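Local coordinates for protein ubiquitin conjugating enzyme (Agrocybe aegerita, PDB 3WE5) that probably takes ubiquitin from an activating enzyme as a thioester and passes it on toward substrates, as an E2 ubiquitin-conjugating enzyme, at residues 52-60 / 72-80; 102-111 / 143-154. All coordinates share one frame; numbering follows the deposited sequence.

Interaction 1. Residues 52-60 / 72-80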
# COMPACT_ATOMS: atom_id res chain seq x y z
N ASP A 52 -5.19 -32.10 8.88
CA ASP A 52 -6.61 -32.29 8.56
C ASP A 52 -6.84 -31.63 7.22
O ASP A 52 -5.88 -31.25 6.55
CB ASP A 52 -7.54 -31.67 9.64
CG ASP A 52 -7.35 -30.16 9.85
OD1 ASP A 52 -6.81 -29.38 9.00
OD2 ASP A 52 -7.75 -29.71 10.95
N PHE A 53 -8.10 -31.47 6.84
CA PHE A 53 -8.40 -30.73 5.62
C PHE A 53 -9.09 -29.38 5.86
O PHE A 53 -9.86 -28.88 5.02
CB PHE A 53 -9.13 -31.63 4.61
CG PHE A 53 -8.31 -32.81 4.19
CD1 PHE A 53 -7.17 -32.62 3.41
CD2 PHE A 53 -8.60 -34.09 4.65
CE1 PHE A 53 -6.38 -33.69 3.04
CE2 PHE A 53 -7.80 -35.17 4.28
CZ PHE A 53 -6.68 -34.97 3.48
N SER A 54 -8.77 -28.77 7.00
CA SER A 54 -9.27 -27.47 7.36
C SER A 54 -8.18 -26.41 7.44
O SER A 54 -8.43 -25.23 7.19
CB SER A 54 -9.98 -27.54 8.71
OG SER A 54 -11.09 -28.41 8.61
N LYS A 55 -6.98 -26.82 7.84
CA LYS A 55 -5.89 -25.86 8.00
C LYS A 55 -4.55 -26.52 7.67
O LYS A 55 -4.21 -27.54 8.27
CB LYS A 55 -5.84 -25.28 9.44
CG LYS A 55 -4.84 -24.14 9.61
CD LYS A 55 -4.98 -23.47 10.99
CE LYS A 55 -4.62 -24.41 12.12
NZ LYS A 55 -3.20 -24.89 12.01
N TRP A 56 -3.80 -25.91 6.76
CA TRP A 56 -2.45 -26.37 6.42
C TRP A 56 -1.43 -25.26 6.65
O TRP A 56 -1.74 -24.06 6.56
CB TRP A 56 -2.37 -26.79 4.94
CG TRP A 56 -3.17 -28.00 4.52
CD1 TRP A 56 -3.95 -28.81 5.31
CD2 TRP A 56 -3.23 -28.53 3.20
NE1 TRP A 56 -4.51 -29.81 4.54
CE2 TRP A 56 -4.08 -29.66 3.24
CE3 TRP A 56 -2.65 -28.15 1.97
CZ2 TRP A 56 -4.39 -30.42 2.09
CZ3 TRP A 56 -2.96 -28.90 0.83
CH2 TRP A 56 -3.81 -30.05 0.90
N LEU A 57 -0.19 -25.65 6.95
CA LEU A 57 0.90 -24.70 7.10
C LEU A 57 2.07 -25.05 6.18
O LEU A 57 2.46 -26.22 6.06
CB LEU A 57 1.43 -24.76 8.54
CG LEU A 57 0.46 -24.34 9.64
CD1 LEU A 57 1.11 -24.64 11.02
CD2 LEU A 57 0.10 -22.88 9.53
N PHE A 58 2.63 -24.02 5.54
CA PHE A 58 3.84 -24.12 4.73
C PHE A 58 4.91 -23.14 5.26
O PHE A 58 4.59 -22.16 5.91
CB PHE A 58 3.54 -23.71 3.28
CG PHE A 58 2.67 -24.66 2.54
CD1 PHE A 58 1.29 -24.62 2.71
CD2 PHE A 58 3.20 -25.60 1.67
CE1 PHE A 58 0.47 -25.50 2.02
CE2 PHE A 58 2.40 -26.48 0.97
CZ PHE A 58 1.01 -26.44 1.17
N THR A 59 6.17 -23.42 4.96
CA THR A 59 7.17 -22.35 5.04
C THR A 59 7.47 -21.87 3.62
O THR A 59 7.47 -22.66 2.69
CB THR A 59 8.45 -22.76 5.75
OG1 THR A 59 9.05 -23.86 5.07
CG2 THR A 59 8.16 -23.14 7.18
N ILE A 60 7.71 -20.56 3.50
CA ILE A 60 7.99 -19.94 2.21
C ILE A 60 9.32 -19.22 2.34
O ILE A 60 9.49 -18.32 3.19
CB ILE A 60 6.93 -18.90 1.87
CG1 ILE A 60 5.53 -19.55 1.80
CG2 ILE A 60 7.28 -18.17 0.56
CD1 ILE A 60 5.38 -20.64 0.74
N ALA A 72 12.67 -17.58 6.28
CA ALA A 72 11.54 -18.47 6.03
C ALA A 72 10.32 -17.96 6.79
O ALA A 72 10.37 -17.74 8.00
CB ALA A 72 11.87 -19.89 6.45
N TYR A 73 9.21 -17.78 6.07
CA TYR A 73 8.00 -17.27 6.69
C TYR A 73 6.99 -18.39 6.73
O TYR A 73 6.97 -19.22 5.84
CB TYR A 73 7.43 -16.10 5.89
CG TYR A 73 8.40 -14.95 5.88
CD1 TYR A 73 8.40 -14.04 6.91
CD2 TYR A 73 9.32 -14.81 4.85
CE1 TYR A 73 9.28 -13.00 6.93
CE2 TYR A 73 10.22 -13.74 4.86
CZ TYR A 73 10.19 -12.85 5.91
OH TYR A 73 11.05 -11.77 5.98
N THR A 74 6.13 -18.38 7.74
CA THR A 74 5.11 -19.42 7.83
C THR A 74 3.81 -18.89 7.24
O THR A 74 3.35 -17.81 7.61
CB THR A 74 4.93 -19.83 9.30
OG1 THR A 74 6.15 -20.43 9.76
CG2 THR A 74 3.80 -20.83 9.45
N LEU A 75 3.25 -19.67 6.33
CA LEU A 75 2.03 -19.31 5.59
C LEU A 75 0.94 -20.31 5.93
O LEU A 75 1.14 -21.53 5.82
CB LEU A 75 2.32 -19.33 4.08
CG LEU A 75 1.22 -18.86 3.12
CD1 LEU A 75 0.92 -17.37 3.35
CD2 LEU A 75 1.65 -19.11 1.65
N GLN A 76 -0.23 -19.80 6.33
CA GLN A 76 -1.35 -20.65 6.75
C GLN A 76 -2.46 -20.58 5.71
O GLN A 76 -2.77 -19.50 5.21
CB GLN A 76 -1.85 -20.14 8.10
CG GLN A 76 -3.08 -20.85 8.69
CD GLN A 76 -3.52 -20.12 9.96
OE1 GLN A 76 -2.92 -20.30 11.01
NE2 GLN A 76 -4.51 -19.25 9.84
N PHE A 77 -3.00 -21.74 5.37
CA PHE A 77 -4.20 -21.87 4.53
C PHE A 77 -5.33 -22.38 5.39
O PHE A 77 -5.17 -23.39 6.07
CB PHE A 77 -3.96 -22.88 3.42
CG PHE A 77 -3.05 -22.38 2.35
CD1 PHE A 77 -1.70 -22.26 2.58
CD2 PHE A 77 -3.56 -22.02 1.11
CE1 PHE A 77 -0.85 -21.77 1.56
CE2 PHE A 77 -2.75 -21.55 0.12
CZ PHE A 77 -1.39 -21.40 0.35
N ARG A 78 -6.48 -21.72 5.34
CA ARG A 78 -7.70 -22.29 5.93
C ARG A 78 -8.75 -22.52 4.85
O ARG A 78 -8.95 -21.65 3.98
CB ARG A 78 -8.24 -21.37 7.03
CG ARG A 78 -7.48 -21.48 8.33
CD ARG A 78 -8.12 -20.67 9.44
NE ARG A 78 -7.86 -19.25 9.27
CZ ARG A 78 -8.39 -18.30 10.04
NH1 ARG A 78 -9.24 -18.62 11.01
NH2 ARG A 78 -8.07 -17.03 9.82
N PHE A 79 -9.40 -23.68 4.89
CA PHE A 79 -10.35 -24.11 3.84
C PHE A 79 -11.76 -24.23 4.41
O PHE A 79 -11.94 -24.85 5.46
CB PHE A 79 -9.95 -25.47 3.24
CG PHE A 79 -8.48 -25.55 2.85
CD1 PHE A 79 -8.04 -24.94 1.69
CD2 PHE A 79 -7.57 -26.23 3.65
CE1 PHE A 79 -6.67 -24.96 1.34
CE2 PHE A 79 -6.21 -26.29 3.28
CZ PHE A 79 -5.78 -25.65 2.13
N ASP A 80 -12.75 -23.64 3.75
CA ASP A 80 -14.14 -23.89 4.19
C ASP A 80 -14.79 -25.01 3.39
O ASP A 80 -14.14 -25.62 2.53
CB ASP A 80 -14.97 -22.59 4.21
CG ASP A 80 -15.19 -22.00 2.82
OD1 ASP A 80 -15.28 -22.75 1.84
OD2 ASP A 80 -15.29 -20.76 2.71
O HOH W 1 -1.78 -22.32 12.48

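Interaction 2. Residues 102-111 / 143-154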
# COMPACT_ATOMS: atom_id res chain seq x y z
N VAL A 102 7.75 -7.86 5.73
CA VAL A 102 7.42 -6.46 5.50
C VAL A 102 7.35 -6.22 4.00
O VAL A 102 8.37 -6.28 3.29
CB VAL A 102 8.44 -5.52 6.15
CG1 VAL A 102 8.03 -4.07 5.93
CG2 VAL A 102 8.53 -5.82 7.63
N HIS A 103 6.14 -5.99 3.51
CA HIS A 103 5.85 -5.96 2.08
C HIS A 103 4.60 -5.12 1.88
O HIS A 103 3.70 -5.15 2.73
CB HIS A 103 5.62 -7.39 1.57
CG HIS A 103 5.41 -7.48 0.10
ND1 HIS A 103 4.18 -7.29 -0.49
CD2 HIS A 103 6.27 -7.74 -0.91
CE1 HIS A 103 4.30 -7.41 -1.80
NE2 HIS A 103 5.56 -7.69 -2.08
N PRO A 104 4.52 -4.37 0.77
CA PRO A 104 3.38 -3.46 0.55
C PRO A 104 2.02 -4.13 0.39
O PRO A 104 1.00 -3.44 0.45
CB PRO A 104 3.74 -2.75 -0.77
CG PRO A 104 5.21 -2.88 -0.89
CD PRO A 104 5.55 -4.21 -0.28
N HIS A 105 1.99 -5.44 0.17
CA HIS A 105 0.73 -6.16 0.08
C HIS A 105 0.49 -7.09 1.27
O HIS A 105 -0.48 -7.86 1.27
CB HIS A 105 0.67 -6.93 -1.24
CG HIS A 105 0.48 -6.05 -2.43
ND1 HIS A 105 -0.75 -5.81 -3.00
CD2 HIS A 105 1.37 -5.31 -3.13
CE1 HIS A 105 -0.61 -4.98 -4.01
NE2 HIS A 105 0.67 -4.67 -4.12
N VAL A 106 1.34 -7.00 2.29
CA VAL A 106 1.20 -7.83 3.50
C VAL A 106 1.04 -6.99 4.75
O VAL A 106 1.91 -6.21 5.10
CB VAL A 106 2.39 -8.79 3.67
CG1 VAL A 106 2.16 -9.70 4.90
CG2 VAL A 106 2.54 -9.66 2.42
N TYR A 107 -0.09 -7.15 5.43
CA TYR A 107 -0.36 -6.40 6.65
C TYR A 107 0.44 -6.96 7.82
O TYR A 107 0.88 -8.11 7.79
CB TYR A 107 -1.87 -6.40 6.94
CG TYR A 107 -2.61 -5.54 5.94
CD1 TYR A 107 -2.60 -4.16 6.07
CD2 TYR A 107 -3.28 -6.10 4.86
CE1 TYR A 107 -3.25 -3.35 5.16
CE2 TYR A 107 -3.94 -5.29 3.94
CZ TYR A 107 -3.91 -3.92 4.10
OH TYR A 107 -4.55 -3.10 3.20
N SER A 108 0.65 -6.15 8.86
CA SER A 108 1.47 -6.57 10.00
C SER A 108 0.82 -7.70 10.79
O SER A 108 1.49 -8.38 11.58
CB SER A 108 1.78 -5.36 10.90
OG SER A 108 0.57 -4.82 11.42
N ASN A 109 -0.48 -7.89 10.61
CA ASN A 109 -1.19 -8.99 11.23
C ASN A 109 -1.14 -10.25 10.36
O ASN A 109 -1.76 -11.25 10.69
CB ASN A 109 -2.64 -8.62 11.54
CG ASN A 109 -3.50 -8.47 10.29
OD1 ASN A 109 -2.99 -8.39 9.17
ND2 ASN A 109 -4.81 -8.41 10.49
N GLY A 110 -0.42 -10.18 9.25
CA GLY A 110 -0.24 -11.36 8.40
C GLY A 110 -1.22 -11.49 7.25
O GLY A 110 -1.01 -12.32 6.35
N HIS A 111 -2.29 -10.70 7.27
CA HIS A 111 -3.27 -10.75 6.20
C HIS A 111 -2.64 -10.27 4.90
O HIS A 111 -1.74 -9.42 4.91
CB HIS A 111 -4.47 -9.87 6.54
CG HIS A 111 -5.31 -10.41 7.65
ND1 HIS A 111 -6.56 -9.92 7.94
CD2 HIS A 111 -5.07 -11.41 8.54
CE1 HIS A 111 -7.07 -10.60 8.96
NE2 HIS A 111 -6.18 -11.50 9.35
N LYS A 143 11.70 -2.77 -2.41
CA LYS A 143 11.86 -2.02 -1.17
C LYS A 143 10.83 -2.42 -0.12
O LYS A 143 9.63 -2.29 -0.33
CB LYS A 143 11.74 -0.52 -1.44
CG LYS A 143 11.55 0.32 -0.18
CD LYS A 143 11.05 1.71 -0.55
CE LYS A 143 11.88 2.30 -1.69
NZ LYS A 143 11.41 3.64 -2.12
N LYS A 144 11.32 -2.92 1.01
CA LYS A 144 10.46 -3.38 2.10
C LYS A 144 9.74 -2.24 2.80
O LYS A 144 10.37 -1.42 3.46
CB LYS A 144 11.30 -4.13 3.13
CG LYS A 144 12.00 -5.36 2.60
CD LYS A 144 12.79 -6.04 3.71
CE LYS A 144 11.89 -6.28 4.90
NZ LYS A 144 12.65 -6.71 6.12
N GLU A 145 8.42 -2.20 2.67
CA GLU A 145 7.61 -1.26 3.43
C GLU A 145 6.23 -1.88 3.62
O GLU A 145 5.82 -2.70 2.81
CB GLU A 145 7.51 0.09 2.70
CG GLU A 145 6.76 0.06 1.39
CD GLU A 145 6.71 1.43 0.73
OE1 GLU A 145 7.42 2.35 1.22
OE2 GLU A 145 5.97 1.58 -0.26
N ARG A 146 5.54 -1.49 4.68
CA ARG A 146 4.21 -2.01 4.96
C ARG A 146 3.20 -1.32 4.05
O ARG A 146 3.53 -0.30 3.43
CB ARG A 146 3.87 -1.79 6.44
CG ARG A 146 4.68 -2.71 7.37
CD ARG A 146 4.56 -2.33 8.83
NE ARG A 146 5.23 -3.30 9.70
CZ ARG A 146 6.51 -3.25 10.07
NH1 ARG A 146 7.30 -2.26 9.64
NH2 ARG A 146 7.01 -4.19 10.86
N PRO A 147 1.98 -1.89 3.93
CA PRO A 147 0.89 -1.24 3.20
C PRO A 147 0.59 0.14 3.77
O PRO A 147 0.79 0.36 4.96
CB PRO A 147 -0.31 -2.14 3.48
CG PRO A 147 0.29 -3.50 3.69
CD PRO A 147 1.59 -3.25 4.39
N ALA A 148 0.09 1.04 2.93
CA ALA A 148 -0.24 2.40 3.35
C ALA A 148 -1.27 2.43 4.48
O ALA A 148 -1.13 3.19 5.43
CB ALA A 148 -0.75 3.21 2.15
N ASP A 149 -2.30 1.60 4.37
CA ASP A 149 -3.36 1.63 5.36
C ASP A 149 -3.14 0.64 6.49
O ASP A 149 -4.10 0.22 7.15
CB ASP A 149 -4.73 1.37 4.71
CG ASP A 149 -4.90 -0.08 4.21
OD1 ASP A 149 -3.92 -0.65 3.70
OD2 ASP A 149 -6.02 -0.62 4.33
N ASN A 150 -1.88 0.26 6.72
CA ASN A 150 -1.58 -0.86 7.63
C ASN A 150 -2.22 -0.72 9.00
O ASN A 150 -2.95 -1.60 9.43
CB ASN A 150 -0.07 -1.10 7.77
CG ASN A 150 0.25 -2.35 8.59
OD1 ASN A 150 0.20 -3.47 8.08
ND2 ASN A 150 0.56 -2.17 9.87
N ASP A 151 -1.97 0.40 9.68
CA ASP A 151 -2.50 0.55 11.03
C ASP A 151 -4.03 0.63 11.06
O ASP A 151 -4.67 0.02 11.93
CB ASP A 151 -1.85 1.74 11.74
CG ASP A 151 -0.34 1.59 11.86
OD1 ASP A 151 0.13 0.44 11.95
OD2 ASP A 151 0.37 2.62 11.85
N ARG A 152 -4.60 1.36 10.11
CA ARG A 152 -6.05 1.47 9.97
C ARG A 152 -6.68 0.09 9.82
O ARG A 152 -7.61 -0.27 10.55
CB ARG A 152 -6.40 2.35 8.76
CG ARG A 152 -7.89 2.62 8.58
CD ARG A 152 -8.14 3.91 7.80
NE ARG A 152 -7.98 3.76 6.36
CZ ARG A 152 -6.93 4.21 5.67
NH1 ARG A 152 -5.95 4.85 6.29
NH2 ARG A 152 -6.86 4.02 4.36
N TYR A 153 -6.16 -0.69 8.87
CA TYR A 153 -6.67 -2.03 8.62
C TYR A 153 -6.57 -2.94 9.85
O TYR A 153 -7.53 -3.61 10.21
CB TYR A 153 -5.94 -2.69 7.44
CG TYR A 153 -6.41 -4.10 7.21
CD1 TYR A 153 -7.62 -4.35 6.58
CD2 TYR A 153 -5.65 -5.18 7.63
CE1 TYR A 153 -8.05 -5.64 6.36
CE2 TYR A 153 -6.07 -6.47 7.43
CZ TYR A 153 -7.28 -6.70 6.80
OH TYR A 153 -7.71 -7.99 6.59
N VAL A 154 -5.40 -2.96 10.48
CA VAL A 154 -5.12 -3.98 11.49
C VAL A 154 -5.96 -3.78 12.77
O VAL A 154 -6.32 -4.75 13.44
CB VAL A 154 -3.60 -4.08 11.77
CG1 VAL A 154 -3.33 -4.89 13.02
CG2 VAL A 154 -2.89 -4.71 10.56
O HOH W 2 10.43 -8.75 6.46
O HOH W 3 -5.70 -7.97 13.62

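Interaction 1. Residues 52-60 / 72-80
Ser54 O accepts the backbone N-H of Phe79, just before the regular ladder begins. In the turn leading in, the short carboxylate of Asp52 lets OD1 accept from Ser54 N, an Asx turn, and also from Lys55 N, which widens it to an Asx motif. Lys55 runs across Gln76, CD 3.8 Å from OE1, and its bends at chi3 (65°) and chi4 (60°) turn NZ to a water that donates in turn to Gln76 OE1. Trp56 presents an indole face to the ring edge of Phe79, T-shaped with planes at 75° and Phe79 CE2 3.7 Å from Trp56 CG; Trp56 NE1 to Asp52 O (2.8 Å) lies in the ring plane and should fix the indole's rotation. Here the strands form an antiparallel hairpin in the meander of the E2 fold, whose apolar face is packed against helix 127-140. On the other face Leu57 lies beside Gln76, CD2 3.7 Å from CB, and masks its aliphatic part. Phe58 meets Phe77 obliquely, CD1 3.7 Å from CE1; both rings also touch Val127, so broad hydrophobic residues suit this face. Thr59, beta-branched as strands favour, faces Thr74 in a non-hydrogen-bonded pair, and Ile60 sets CG1 3.9 Å from Leu75 CD2.

Interaction 2. Residues 102-111 / 143-154
Tyr107 is clamped between two partners on opposite ring faces. Tyr153 stacks on one, offset, with centroids 4.2 Å apart and planes at 29°; on the other, Pro147 makes a CH-pi contact, its CG 4.0 Å from the ring centroid. The phenol end is held too: OH donates to the syn lone pair of Asp149 OD1 at 2.6 Å, and Arg152 of the second subunit reaches both this hydroxyl and Asp149 OD2, so that the tyrosine is tied into the subunit interface. Alongside the ring edge, the Asn150 amide, with CG anti to the backbone N (chi1 -174°), grips Ser108 twice: OD1 takes Ser108 N in the carbonyl plane at 2.8 Å, and ND2 donates to Ser108 OG at 3.1 Å. An asparagine suits this place because it carries acceptor and donor in one flat group.

One shell out, Tyr153 OH meets His111 ND1 at 2.6 Å in a nearly straight hydrogen bond (177°), while Asn109 lays its ND2 over the centre of the imidazole. Val154 CG2 fills in against Asn109 CG at 3.8 Å. Farther along, Val102 CG2 covers one face of the Arg146 guanidinium, and His103 is fixed by His105 N donating to ND1 and by its NE2 bonded to Met137 O of helix 127-140. The His-Pro-His run 103-105 occupies the place of the His-Pro-Asn motif of E2 enzymes, close before Cys113, presumably the cysteine that carries ubiquitin; the His-Pro segment and its tight turns are typical of this active-site region.

How the interactions relate
Interaction 1 builds the central hairpin of the sheet, and interaction 2 holds the loop that follows the last sheet strand against the 143-149 segment and the first turn of helix 150-156. Their centres lie 20 Å apart and their nearest atoms about 5 Å, without touching, so shared neighbours join them. Strand 89-92 is one: Tyr73 and Val106 both touch Phe92, while Gln76 and His111 both touch Gln91. Helix 127-140 is another, packing through Val127 and Cys131 on the hairpin and through Met137 and Leu138 on the 102-111 loop. Of the two, interaction 2 is the nearer in sequence to Cys113, the presumed ubiquitin-accepting cysteine, whose backbone bonds to His105.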